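Local structure of XPF endonuclease (Aeropyrum pernix, 2BGW) at residues K61-D65 / G66-E70; Y43-S46 / D47-V51; S20-P23 / S24-S28. The protein is an archaeal XPF-family nuclease that probably binds damaged DNA and cuts single-stranded DNA at a magnesium-binding site, consistent with a role in excision repair. All blocks are in the same frame, centred on the assembly; numbering follows the deposited sequence.

Interaction 1. Residues K61-D65 / G66-E70; sequences KSLFD and GRLFE
Leu63 and Phe69 run side by side and point the same way across the turn between two helices: methyl CD1 of Leu63 meets ring atom CE1 of Phe69 at 3.6 Å. Beside them rises Leu68. Its CG stands opposite the backbone N (chi1 -176°), and chi2 (67°) then turns CD2 to Leu63 CB, 4.1 Å away. The CB of Leu68 packs against Ser62 OG, a hydroxyl that makes weak bonds back to the carbonyls of Asp58 and Phe59, one turn earlier in the helix.

On the solvent side Asp65 and Arg67 also lie alongside one another. The carboxylate and guanidinium planes stand 83° apart, and Asp65 OD2 sits well out of the guanidinium plane, so the long 3.8 Å salt bridge to Arg67 NH1 is an attraction of charges with no N-H aimed at the oxygen. The carboxylate rests instead along the arginine's aliphatic part, OD2 lying 3.6 Å from Arg67 CD.

Both pairs owe their places to the backbone between them. Gly66 is the residue at which helical angles stop, with a positive phi (95°) that glycine adopts easily. The helix end is tied off at Ser62 O: Leu68 N donates to it at 2.9 Å and nearly straight, arriving well above the carbonyl plane, while Gly66 N reaches the same oxygen only weakly.

The polar pair faces outward, whereas the apolar pair is turned to helix 99-112: Leu63 packs on Leu102 and Ala105, Phe69 on Leu109. The turn thus joins helix 56-65 to helix 67-78, with both ends laid against that third helix.

Interaction 2. Residues Y43-S46 / D47-V51; sequences YLVS and DSIIV
Tyr43 and Val51 pair across a beta hairpin, an antiparallel hydrogen-bonded pair whose two backbone bonds are both 2.9 Å: Tyr43 N to Val51 O, and Val51 N to Tyr43 O. On the same face their side chains meet obliquely, Tyr43 CB lying 3.8 Å from Val51 CB. One step along, Leu44 and Ile50 form a non-hydrogen-bonded pair on the other face; there the side chains stand at about a right angle and touch through their CD1 methyls.

Next along the strand is Val45. Its N bonds Ile49 O at 3.1 Å, and with CG1 anti to the backbone N (chi1 167°) its CG2 is left to reach Val51 CG2, 3.6 Å away, while CB lies against Ile49 CG2. A type I turn from Ser46 to Ile49 closes the hairpin, with a weak bond from Ser48 N to Ser46 OG.

Farther out, Asp47 OD2 makes a salt bridge with Arg157 of helix 155-165, and Ile49 also packs on Leu111 of the second subunit. In the nuclease domain the hairpin links the magnesium-site residues Asp42 and Glu52. Helix 123-137 covers Tyr43, Val45 and Ile49, and the hairpin sits inside the mixed sheet, strand 43-46 bonded to strand 10-14 and strand 49-55 to strand 81-87.

Interaction 3. Residues S20-P23 / S24-S28; sequences SPVP and SILES
Pro21 and Ile25 meet at the first turn of helix 22-28, the helix of a beta-alpha-beta unit that connects strand 10-14 to strand 32-36. Pro21 and Pro23 have no N-H to give, which costs little at a helix start, where amides lack the carbonyl one turn earlier that those farther along use. The carbonyls of this turn do accept. Pro21 O takes a weak bond from Ile25 N at 3.3 Å; Val22 O takes Leu26 N at 2.8 Å, and Pro23 O takes Glu27 N at 2.8 Å. In the latter two the N-H approaches nearly along the C=O axis. The series continues with Ser28 N on Ser24 O.

Side chains follow the same spacing. Ile25 turns CG1 beside its backbone N (chi1 -56°), bringing it over Pro21 O, at 3.4 Å, and CD1 to 4.3 Å from Pro21 CB. The same side chain reaches Pro123 and Ala127 of helix 123-137. An alanine here lacks everything beyond CB, and is likely to leave Pro21, Pro123 and Ala127 without their shared apolar partner and a gap between the helices. Val22 CG1 and Leu26 CD1 touch at 4.3 Å on the buried side, where Pro23 and Leu26 pack on Val33 of the neighbouring strand.

Ahead of the turn, Ser20 OG is bonded to Glu17 OE2 and to a sulfate ion that probably came from the crystallisation liquor. One turn on from Pro23, Glu27 lays CG beside the carbonyl that its own amide uses, 3.5 Å from Pro23 O, and runs on extended.

Overall arrangement
Interactions 2 and 3 touch through one ring: Tyr43 CE2 lies 3.8 Å from Leu26 CD1, and Tyr43 OH, which bonds Glu17, packs 3.5 Å from Pro23 CD. Their centres are 17 Å apart. Interaction 1 stands off, about 11 Å from interaction 2 and 15 Å from interaction 3 at nearest atoms, though strand 49-55 leads straight into its helix 56-65. All three come within about 10 Å of the magnesium by a side chain: Tyr43 at about 7 Å, Ser62 at 9 Å and Val22 at 10 Å. Of the metal-site residues, Arg53 has its side chain about 3 Å from that of Val22, and Glu52 about 7 Å from that of Leu68.

Interaction 1. Residues K61-D65 / G66-E70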
# COMPACT_ATOMS: atom_id res chain seq x y z
N LYS A 61 -14.50 -9.94 6.23
CA LYS A 61 -15.29 -9.14 7.16
C LYS A 61 -15.32 -7.67 6.74
O LYS A 61 -16.38 -7.11 6.43
CB LYS A 61 -14.78 -9.32 8.59
CG LYS A 61 -15.74 -8.80 9.63
CD LYS A 61 -15.13 -8.69 11.07
CE LYS A 61 -15.90 -7.58 11.90
NZ LYS A 61 -15.63 -7.48 13.37
N SER A 62 -14.15 -7.06 6.63
CA SER A 62 -14.10 -5.65 6.29
C SER A 62 -14.59 -5.33 4.86
O SER A 62 -14.99 -4.20 4.62
CB SER A 62 -12.70 -5.12 6.48
OG SER A 62 -11.97 -5.41 5.31
N LEU A 63 -14.54 -6.28 3.93
CA LEU A 63 -15.13 -6.03 2.62
C LEU A 63 -16.60 -5.71 2.83
O LEU A 63 -17.10 -4.75 2.27
CB LEU A 63 -15.00 -7.22 1.66
CG LEU A 63 -15.75 -7.18 0.30
CD1 LEU A 63 -15.56 -5.89 -0.51
CD2 LEU A 63 -15.45 -8.40 -0.60
N PHE A 64 -17.28 -6.47 3.68
CA PHE A 64 -18.71 -6.27 3.84
C PHE A 64 -19.06 -5.20 4.86
O PHE A 64 -20.16 -4.68 4.82
CB PHE A 64 -19.42 -7.59 4.14
CG PHE A 64 -19.14 -8.66 3.12
CD1 PHE A 64 -18.46 -9.83 3.48
CD2 PHE A 64 -19.51 -8.49 1.79
CE1 PHE A 64 -18.19 -10.82 2.55
CE2 PHE A 64 -19.23 -9.46 0.83
CZ PHE A 64 -18.58 -10.64 1.21
N ASP A 65 -18.15 -4.89 5.79
CA ASP A 65 -18.24 -3.71 6.66
C ASP A 65 -18.32 -2.43 5.86
O ASP A 65 -19.00 -1.50 6.27
CB ASP A 65 -16.99 -3.57 7.50
CG ASP A 65 -16.99 -4.46 8.72
OD1 ASP A 65 -17.98 -5.20 8.92
OD2 ASP A 65 -15.99 -4.41 9.48
N GLY A 66 -17.60 -2.37 4.75
CA GLY A 66 -17.33 -1.10 4.11
C GLY A 66 -15.97 -0.56 4.55
O GLY A 66 -15.38 0.30 3.89
N ARG A 67 -15.48 -1.08 5.67
CA ARG A 67 -14.14 -0.78 6.16
C ARG A 67 -13.02 -0.97 5.11
O ARG A 67 -12.16 -0.09 4.97
CB ARG A 67 -13.83 -1.65 7.36
CG ARG A 67 -14.27 -1.12 8.67
CD ARG A 67 -13.45 -1.87 9.71
NE ARG A 67 -13.77 -1.48 11.08
CZ ARG A 67 -13.67 -2.30 12.15
NH1 ARG A 67 -13.27 -3.57 12.00
NH2 ARG A 67 -14.00 -1.85 13.37
N LEU A 68 -13.03 -2.09 4.37
CA LEU A 68 -11.93 -2.43 3.45
C LEU A 68 -11.53 -1.36 2.44
O LEU A 68 -10.36 -1.03 2.33
CB LEU A 68 -12.21 -3.72 2.71
CG LEU A 68 -11.06 -4.18 1.80
CD1 LEU A 68 -9.80 -4.59 2.61
CD2 LEU A 68 -11.50 -5.29 0.87
N PHE A 69 -12.48 -0.85 1.69
CA PHE A 69 -12.11 0.09 0.65
C PHE A 69 -11.82 1.51 1.16
O PHE A 69 -11.22 2.33 0.44
CB PHE A 69 -13.17 0.10 -0.43
CG PHE A 69 -13.06 -1.06 -1.35
CD1 PHE A 69 -13.29 -2.35 -0.89
CD2 PHE A 69 -12.72 -0.86 -2.68
CE1 PHE A 69 -13.18 -3.44 -1.77
CE2 PHE A 69 -12.60 -1.94 -3.56
CZ PHE A 69 -12.84 -3.23 -3.11
N GLU A 70 -12.26 1.82 2.38
CA GLU A 70 -11.94 3.12 2.94
C GLU A 70 -10.49 3.05 3.30
O GLU A 70 -9.69 3.86 2.83
CB GLU A 70 -12.82 3.47 4.15
CG GLU A 70 -14.14 4.20 3.74

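Interaction 2. Residues Y43-S46 / D47-V51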
# COMPACT_ATOMS: atom_id res chain seq x y z
N TYR A 43 2.74 -2.44 8.83
CA TYR A 43 4.18 -2.52 8.73
C TYR A 43 4.71 -1.48 7.78
O TYR A 43 4.28 -1.43 6.64
CB TYR A 43 4.61 -3.90 8.27
CG TYR A 43 4.33 -4.95 9.27
CD1 TYR A 43 3.10 -5.62 9.27
CD2 TYR A 43 5.25 -5.28 10.23
CE1 TYR A 43 2.81 -6.59 10.20
CE2 TYR A 43 4.98 -6.26 11.16
CZ TYR A 43 3.75 -6.90 11.14
OH TYR A 43 3.45 -7.86 12.06
N LEU A 44 5.62 -0.65 8.27
CA LEU A 44 6.37 0.25 7.41
C LEU A 44 7.65 -0.44 6.91
O LEU A 44 8.57 -0.74 7.68
CB LEU A 44 6.67 1.58 8.13
CG LEU A 44 7.40 2.61 7.25
CD1 LEU A 44 6.50 3.23 6.20
CD2 LEU A 44 8.06 3.65 8.07
N VAL A 45 7.72 -0.66 5.62
CA VAL A 45 8.77 -1.49 5.04
C VAL A 45 9.96 -0.71 4.45
O VAL A 45 11.10 -1.07 4.64
CB VAL A 45 8.14 -2.45 4.02
CG1 VAL A 45 9.19 -3.10 3.17
CG2 VAL A 45 7.36 -3.47 4.75
N SER A 46 9.70 0.36 3.73
CA SER A 46 10.74 1.18 3.19
C SER A 46 10.05 2.51 3.15
O SER A 46 8.90 2.60 3.58
CB SER A 46 11.13 0.69 1.79
OG SER A 46 10.24 1.15 0.78
N ASP A 47 10.70 3.57 2.67
CA ASP A 47 10.08 4.91 2.77
C ASP A 47 8.78 5.02 1.99
O ASP A 47 7.97 5.90 2.25
CB ASP A 47 11.04 6.07 2.44
CG ASP A 47 10.43 7.46 2.83
OD1 ASP A 47 10.35 7.77 4.07
OD2 ASP A 47 9.99 8.23 1.91
N SER A 48 8.55 4.12 1.05
CA SER A 48 7.38 4.25 0.20
C SER A 48 6.62 2.95 -0.00
O SER A 48 5.83 2.83 -0.95
CB SER A 48 7.85 4.78 -1.15
OG SER A 48 9.03 4.09 -1.50
N ILE A 49 6.87 1.98 0.88
CA ILE A 49 6.11 0.75 0.91
C ILE A 49 5.41 0.55 2.25
O ILE A 49 6.05 0.37 3.28
CB ILE A 49 7.01 -0.45 0.61
CG1 ILE A 49 7.64 -0.27 -0.78
CG2 ILE A 49 6.19 -1.70 0.70
CD1 ILE A 49 8.46 -1.41 -1.31
N ILE A 50 4.08 0.58 2.24
CA ILE A 50 3.33 0.28 3.44
C ILE A 50 2.68 -1.09 3.26
O ILE A 50 2.33 -1.48 2.13
CB ILE A 50 2.28 1.39 3.77
CG1 ILE A 50 1.71 1.23 5.17
CG2 ILE A 50 1.13 1.37 2.80
CD1 ILE A 50 2.59 1.76 6.21
N VAL A 51 2.54 -1.82 4.37
CA VAL A 51 1.98 -3.16 4.39
C VAL A 51 0.83 -3.18 5.39
O VAL A 51 0.96 -2.70 6.53
CB VAL A 51 3.04 -4.21 4.82
CG1 VAL A 51 2.41 -5.55 5.21
CG2 VAL A 51 4.06 -4.42 3.73

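Interaction 3. Residues S20-P23 / S24-S28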
# COMPACT_ATOMS: atom_id res chain seq x y z
N SER A 20 0.42 -9.67 17.17
CA SER A 20 0.70 -10.73 16.20
C SER A 20 1.82 -11.67 16.57
O SER A 20 2.79 -11.25 17.18
CB SER A 20 1.16 -10.06 14.91
OG SER A 20 0.15 -10.02 13.93
N PRO A 21 1.73 -12.92 16.11
CA PRO A 21 2.92 -13.76 16.12
C PRO A 21 3.98 -13.18 15.19
O PRO A 21 5.16 -13.47 15.37
CB PRO A 21 2.42 -15.08 15.55
CG PRO A 21 0.99 -15.06 15.75
CD PRO A 21 0.58 -13.65 15.57
N VAL A 22 3.55 -12.35 14.23
CA VAL A 22 4.42 -11.85 13.17
C VAL A 22 5.73 -11.17 13.61
O VAL A 22 6.79 -11.60 13.15
CB VAL A 22 3.68 -10.97 12.18
CG1 VAL A 22 4.53 -10.74 10.97
CG2 VAL A 22 2.40 -11.63 11.78
N PRO A 23 5.68 -10.11 14.45
CA PRO A 23 6.92 -9.48 14.91
C PRO A 23 8.02 -10.40 15.44
O PRO A 23 9.17 -10.25 15.03
CB PRO A 23 6.46 -8.51 15.99
CG PRO A 23 5.10 -8.12 15.52
CD PRO A 23 4.51 -9.40 14.98
N SER A 24 7.69 -11.35 16.32
CA SER A 24 8.69 -12.30 16.85
C SER A 24 9.28 -13.15 15.77
O SER A 24 10.47 -13.44 15.78
CB SER A 24 8.08 -13.22 17.89
OG SER A 24 7.28 -12.45 18.77
N ILE A 25 8.45 -13.56 14.82
CA ILE A 25 8.96 -14.28 13.67
C ILE A 25 9.92 -13.40 12.89
O ILE A 25 11.02 -13.84 12.54
CB ILE A 25 7.84 -14.84 12.78
CG1 ILE A 25 6.91 -15.72 13.60
CG2 ILE A 25 8.44 -15.68 11.68
CD1 ILE A 25 5.66 -16.13 12.87
N LEU A 26 9.51 -12.15 12.64
CA LEU A 26 10.33 -11.18 11.93
C LEU A 26 11.68 -10.98 12.58
O LEU A 26 12.71 -10.96 11.91
CB LEU A 26 9.61 -9.85 11.81
CG LEU A 26 8.81 -9.68 10.53
CD1 LEU A 26 8.06 -8.37 10.57
CD2 LEU A 26 9.67 -9.76 9.28
N GLU A 27 11.69 -10.85 13.89
CA GLU A 27 12.94 -10.69 14.61
C GLU A 27 13.78 -11.96 14.53
O GLU A 27 15.01 -11.92 14.52
CB GLU A 27 12.65 -10.35 16.04
CG GLU A 27 12.21 -8.96 16.22
CD GLU A 27 11.75 -8.72 17.62
OE1 GLU A 27 11.78 -9.70 18.42
OE2 GLU A 27 11.35 -7.58 17.94
N SER A 28 13.09 -13.08 14.44
CA SER A 28 13.76 -14.36 14.36
C SER A 28 14.44 -14.55 13.03
O SER A 28 15.37 -15.33 12.96
CB SER A 28 12.76 -15.47 14.56
OG SER A 28 13.37 -16.51 15.31